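PDB 1J1T: alginate lyase from Alteromonas sp., which cleaves alginate, a polymer of guluronate and mannuronate, probably by beta-elimination, and carries a bound calcium ion. Local coordinates for residues A[83-88]-A[105-110]. Numbering follows the deposited sequence.
Sequences GGKTII and SDTDES. With CA (calcium ion), chain B; SO4 (sulfate ion), chain C.
A calcium site at the end of two neighbouring central strands of a jelly-roll beta-sandwich ties Asp106 to Gly83, an example of one carboxylate serving metal and backbone at once. Asp106 OD1 binds the calcium ion at 2.5 Å, while Asp106 OD2 accepts from Gly83 N at 2.6 Å, the N-H arriving 41° out of the carboxylate plane. With CG anti to the backbone N (chi1 -177°), the carboxylate reaches both; Gly120 N also donates to OD2. Asp106 N donates to Gly84 O at 2.9 Å, next to the antiparallel non-hydrogen-bonded pair Lys85-Ser105. There the side chains press tightly, Lys85 CG lying 3.2 Å from Ser105 CB. The extended lysine passes Thr107, Lys85 CD lying 3.9 Å from Thr107 CG2, and Lys85 NZ donates at 2.7 Å to O1 of a sulfate, probably from the crystallisation liquor, that Tyr103 OH also holds. A water accepts from NZ, donates to Glu109 OE2 and hydrogen-bonds Thr107 OG1, bridging a lysine and glutamate too far apart for a salt bridge. Thr107 OG1 also accepts from Glu109 N, an ST turn. Shortening Lys85 to an alanine removes the methylenes from CG outward that pack on Ser105 and Thr107, and is likely to leave water and sulfate without their shared ammonium. Glu109 OE1 pairs with Arg127 and Lys137; Asp114, Val116, Asn119, Ile121 and a water beside Thr107 O also bind the calcium. The contact thus joins the start of strand 85-92 to the loop between strand 98-105 and strand 121-129, whose Tyr125 packs against Lys85 and Ser105.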
ATOM      1  N   GLY A  83       7.256   7.772  13.028  1.00  6.25           N
ATOM      2  CA  GLY A  83       8.155   7.974  11.903  1.00  5.80           C
ATOM      3  C   GLY A  83       8.015   6.976  10.764  1.00  8.47           C
ATOM      4  O   GLY A  83       8.623   7.137   9.705  1.00  7.14           O
ATOM      5  N   GLY A  84       7.215   5.940  10.981  1.00  6.61           N
ATOM      6  CA  GLY A  84       7.025   4.935   9.954  1.00  7.24           C
ATOM      7  C   GLY A  84       6.218   5.420   8.769  1.00  7.43           C
ATOM      8  O   GLY A  84       5.378   6.318   8.894  1.00  6.88           O
ATOM      9  N   LYS A  85       6.476   4.815   7.615  1.00  5.88           N
ATOM     10  CA  LYS A  85       5.786   5.158   6.380  1.00  6.03           C
ATOM     11  C   LYS A  85       5.631   3.906   5.523  1.00  7.78           C
ATOM     12  O   LYS A  85       6.611   3.218   5.228  1.00  3.99           O
ATOM     13  CB  LYS A  85       6.578   6.208   5.607  1.00  6.85           C
ATOM     14  CG  LYS A  85       6.024   6.532   4.231  1.00  8.44           C
ATOM     15  CD  LYS A  85       6.836   7.631   3.576  1.00  7.63           C
ATOM     16  CE  LYS A  85       6.309   7.990   2.194  1.00  8.32           C
ATOM     17  NZ  LYS A  85       7.141   9.074   1.584  1.00  8.06           N
ATOM     18  N   THR A  86       4.399   3.621   5.119  1.00  7.72           N
ATOM     19  CA  THR A  86       4.131   2.447   4.301  1.00  7.36           C
ATOM     20  C   THR A  86       3.058   2.694   3.253  1.00  7.10           C
ATOM     21  O   THR A  86       2.239   3.608   3.381  1.00  3.62           O
ATOM     22  CB  THR A  86       3.680   1.260   5.172  1.00  9.94           C
ATOM     23  OG1 THR A  86       3.356   0.141   4.334  1.00 14.47           O
ATOM     24  CG2 THR A  86       2.450   1.641   5.998  1.00  9.58           C
ATOM     25  N   ILE A  87       3.087   1.877   2.204  1.00  6.19           N
ATOM     26  CA  ILE A  87       2.099   1.944   1.136  1.00  5.96           C
ATOM     27  C   ILE A  87       1.252   0.687   1.356  1.00  5.35           C
ATOM     28  O   ILE A  87       1.780  -0.423   1.350  1.00  5.90           O
ATOM     29  CB  ILE A  87       2.777   1.897  -0.246  1.00  7.73           C
ATOM     30  CG1 ILE A  87       3.663   3.133  -0.421  1.00  7.61           C
ATOM     31  CG2 ILE A  87       1.722   1.807  -1.345  1.00  6.87           C
ATOM     32  CD1 ILE A  87       4.436   3.173  -1.729  1.00  8.61           C
ATOM     33  N   ILE A  88      -0.048   0.862   1.573  1.00  5.11           N
ATOM     34  CA  ILE A  88      -0.928  -0.275   1.838  1.00  4.64           C
ATOM     35  C   ILE A  88      -1.760  -0.749   0.651  1.00  6.03           C
ATOM     36  O   ILE A  88      -2.406  -1.795   0.717  1.00  6.64           O
ATOM     37  CB  ILE A  88      -1.868   0.021   3.026  1.00  5.80           C
ATOM     38  CG1 ILE A  88      -2.784   1.206   2.697  1.00  3.45           C
ATOM     39  CG2 ILE A  88      -1.034   0.326   4.277  1.00  5.41           C
ATOM     40  CD1 ILE A  88      -3.805   1.504   3.789  1.00  3.15           C
ATOM     41  N   SER A 105       1.646   7.430   6.661  1.00 11.10           N
ATOM     42  CA  SER A 105       2.988   7.855   7.029  1.00 11.57           C
ATOM     43  C   SER A 105       3.068   8.960   8.066  1.00 11.22           C
ATOM     44  O   SER A 105       2.202   9.836   8.163  1.00  9.35           O
ATOM     45  CB  SER A 105       3.769   8.275   5.780  1.00 14.83           C
ATOM     46  OG  SER A 105       3.504   9.614   5.427  1.00 16.11           O
ATOM     47  N   ASP A 106       4.152   8.903   8.826  1.00  9.66           N
ATOM     48  CA  ASP A 106       4.419   9.835   9.900  1.00 10.45           C
ATOM     49  C   ASP A 106       5.672  10.638   9.553  1.00 10.33           C
ATOM     50  O   ASP A 106       6.653  10.611  10.290  1.00 10.36           O
ATOM     51  CB  ASP A 106       4.607   9.027  11.192  1.00  9.15           C
ATOM     52  CG  ASP A 106       4.812   9.902  12.415  1.00 11.98           C
ATOM     53  OD1 ASP A 106       4.540  11.104  12.324  1.00 10.98           O
ATOM     54  OD2 ASP A 106       5.236   9.386  13.471  1.00  9.29           O
ATOM     55  N   THR A 107       5.634  11.339   8.419  1.00  9.86           N
ATOM     56  CA  THR A 107       6.772  12.143   7.976  1.00 11.73           C
ATOM     57  C   THR A 107       6.475  13.641   7.991  1.00 13.90           C
ATOM     58  O   THR A 107       5.387  14.077   8.382  1.00 12.95           O
ATOM     59  CB  THR A 107       7.217  11.789   6.537  1.00 11.90           C
ATOM     60  OG1 THR A 107       6.285  12.342   5.600  1.00 10.25           O
ATOM     61  CG2 THR A 107       7.289  10.275   6.351  1.00 11.23           C
ATOM     62  N   ASP A 108       7.457  14.413   7.539  1.00 14.40           N
ATOM     63  CA  ASP A 108       7.355  15.862   7.486  1.00 16.72           C
ATOM     64  C   ASP A 108       6.917  16.369   6.111  1.00 15.70           C
ATOM     65  O   ASP A 108       6.912  17.575   5.872  1.00 14.94           O
ATOM     66  CB  ASP A 108       8.703  16.488   7.858  1.00 20.27           C
ATOM     67  CG  ASP A 108       8.559  17.668   8.802  1.00 25.18           C
ATOM     68  OD1 ASP A 108       8.019  17.479   9.913  1.00 24.78           O
ATOM     69  OD2 ASP A 108       8.986  18.784   8.434  1.00 30.74           O
ATOM     70  N   GLU A 109       6.560  15.466   5.201  1.00 13.98           N
ATOM     71  CA  GLU A 109       6.115  15.902   3.878  1.00 12.84           C
ATOM     72  C   GLU A 109       4.887  16.791   4.060  1.00 11.70           C
ATOM     73  O   GLU A 109       3.922  16.399   4.709  1.00 11.90           O
ATOM     74  CB  GLU A 109       5.760  14.708   2.981  1.00 13.04           C
ATOM     75  CG  GLU A 109       5.266  15.143   1.600  1.00 14.77           C
ATOM     76  CD  GLU A 109       4.982  13.986   0.655  1.00 15.54           C
ATOM     77  OE1 GLU A 109       4.316  14.229  -0.374  1.00 14.78           O
ATOM     78  OE2 GLU A 109       5.427  12.848   0.929  1.00 16.26           O
ATOM     79  N   SER A 110       4.926  17.986   3.486  1.00 12.65           N
ATOM     80  CA  SER A 110       3.821  18.931   3.621  1.00 15.40           C
ATOM     81  C   SER A 110       2.638  18.649   2.699  1.00 14.87           C
ATOM     82  O   SER A 110       2.758  17.908   1.722  1.00 15.31           O
ATOM     83  CB  SER A 110       4.326  20.353   3.370  1.00 17.09           C
ATOM     84  OG  SER A 110       4.978  20.432   2.114  1.00 22.40           O
TER
HETATM   85 CA    CA B 301       2.895  12.922  11.819  1.00 15.05          CA
HETATM   86  S   SO4 C 302       7.218   8.943  -2.277  1.00 50.50           S
HETATM   87  O1  SO4 C 302       6.473   9.288  -1.052  1.00 46.89           O
HETATM   88  O2  SO4 C 302       8.645   8.746  -1.953  1.00 49.22           O
HETATM   89  O3  SO4 C 302       6.668   7.697  -2.850  1.00 50.11           O
HETATM   90  O4  SO4 C 302       7.084  10.038  -3.259  1.00 50.13           O
HETATM   91  O   HOH W   1       5.708  11.196   3.258  1.00 14.57           O
HETATM   92  O   HOH W   2       3.153  13.146   9.218  1.00  8.79           O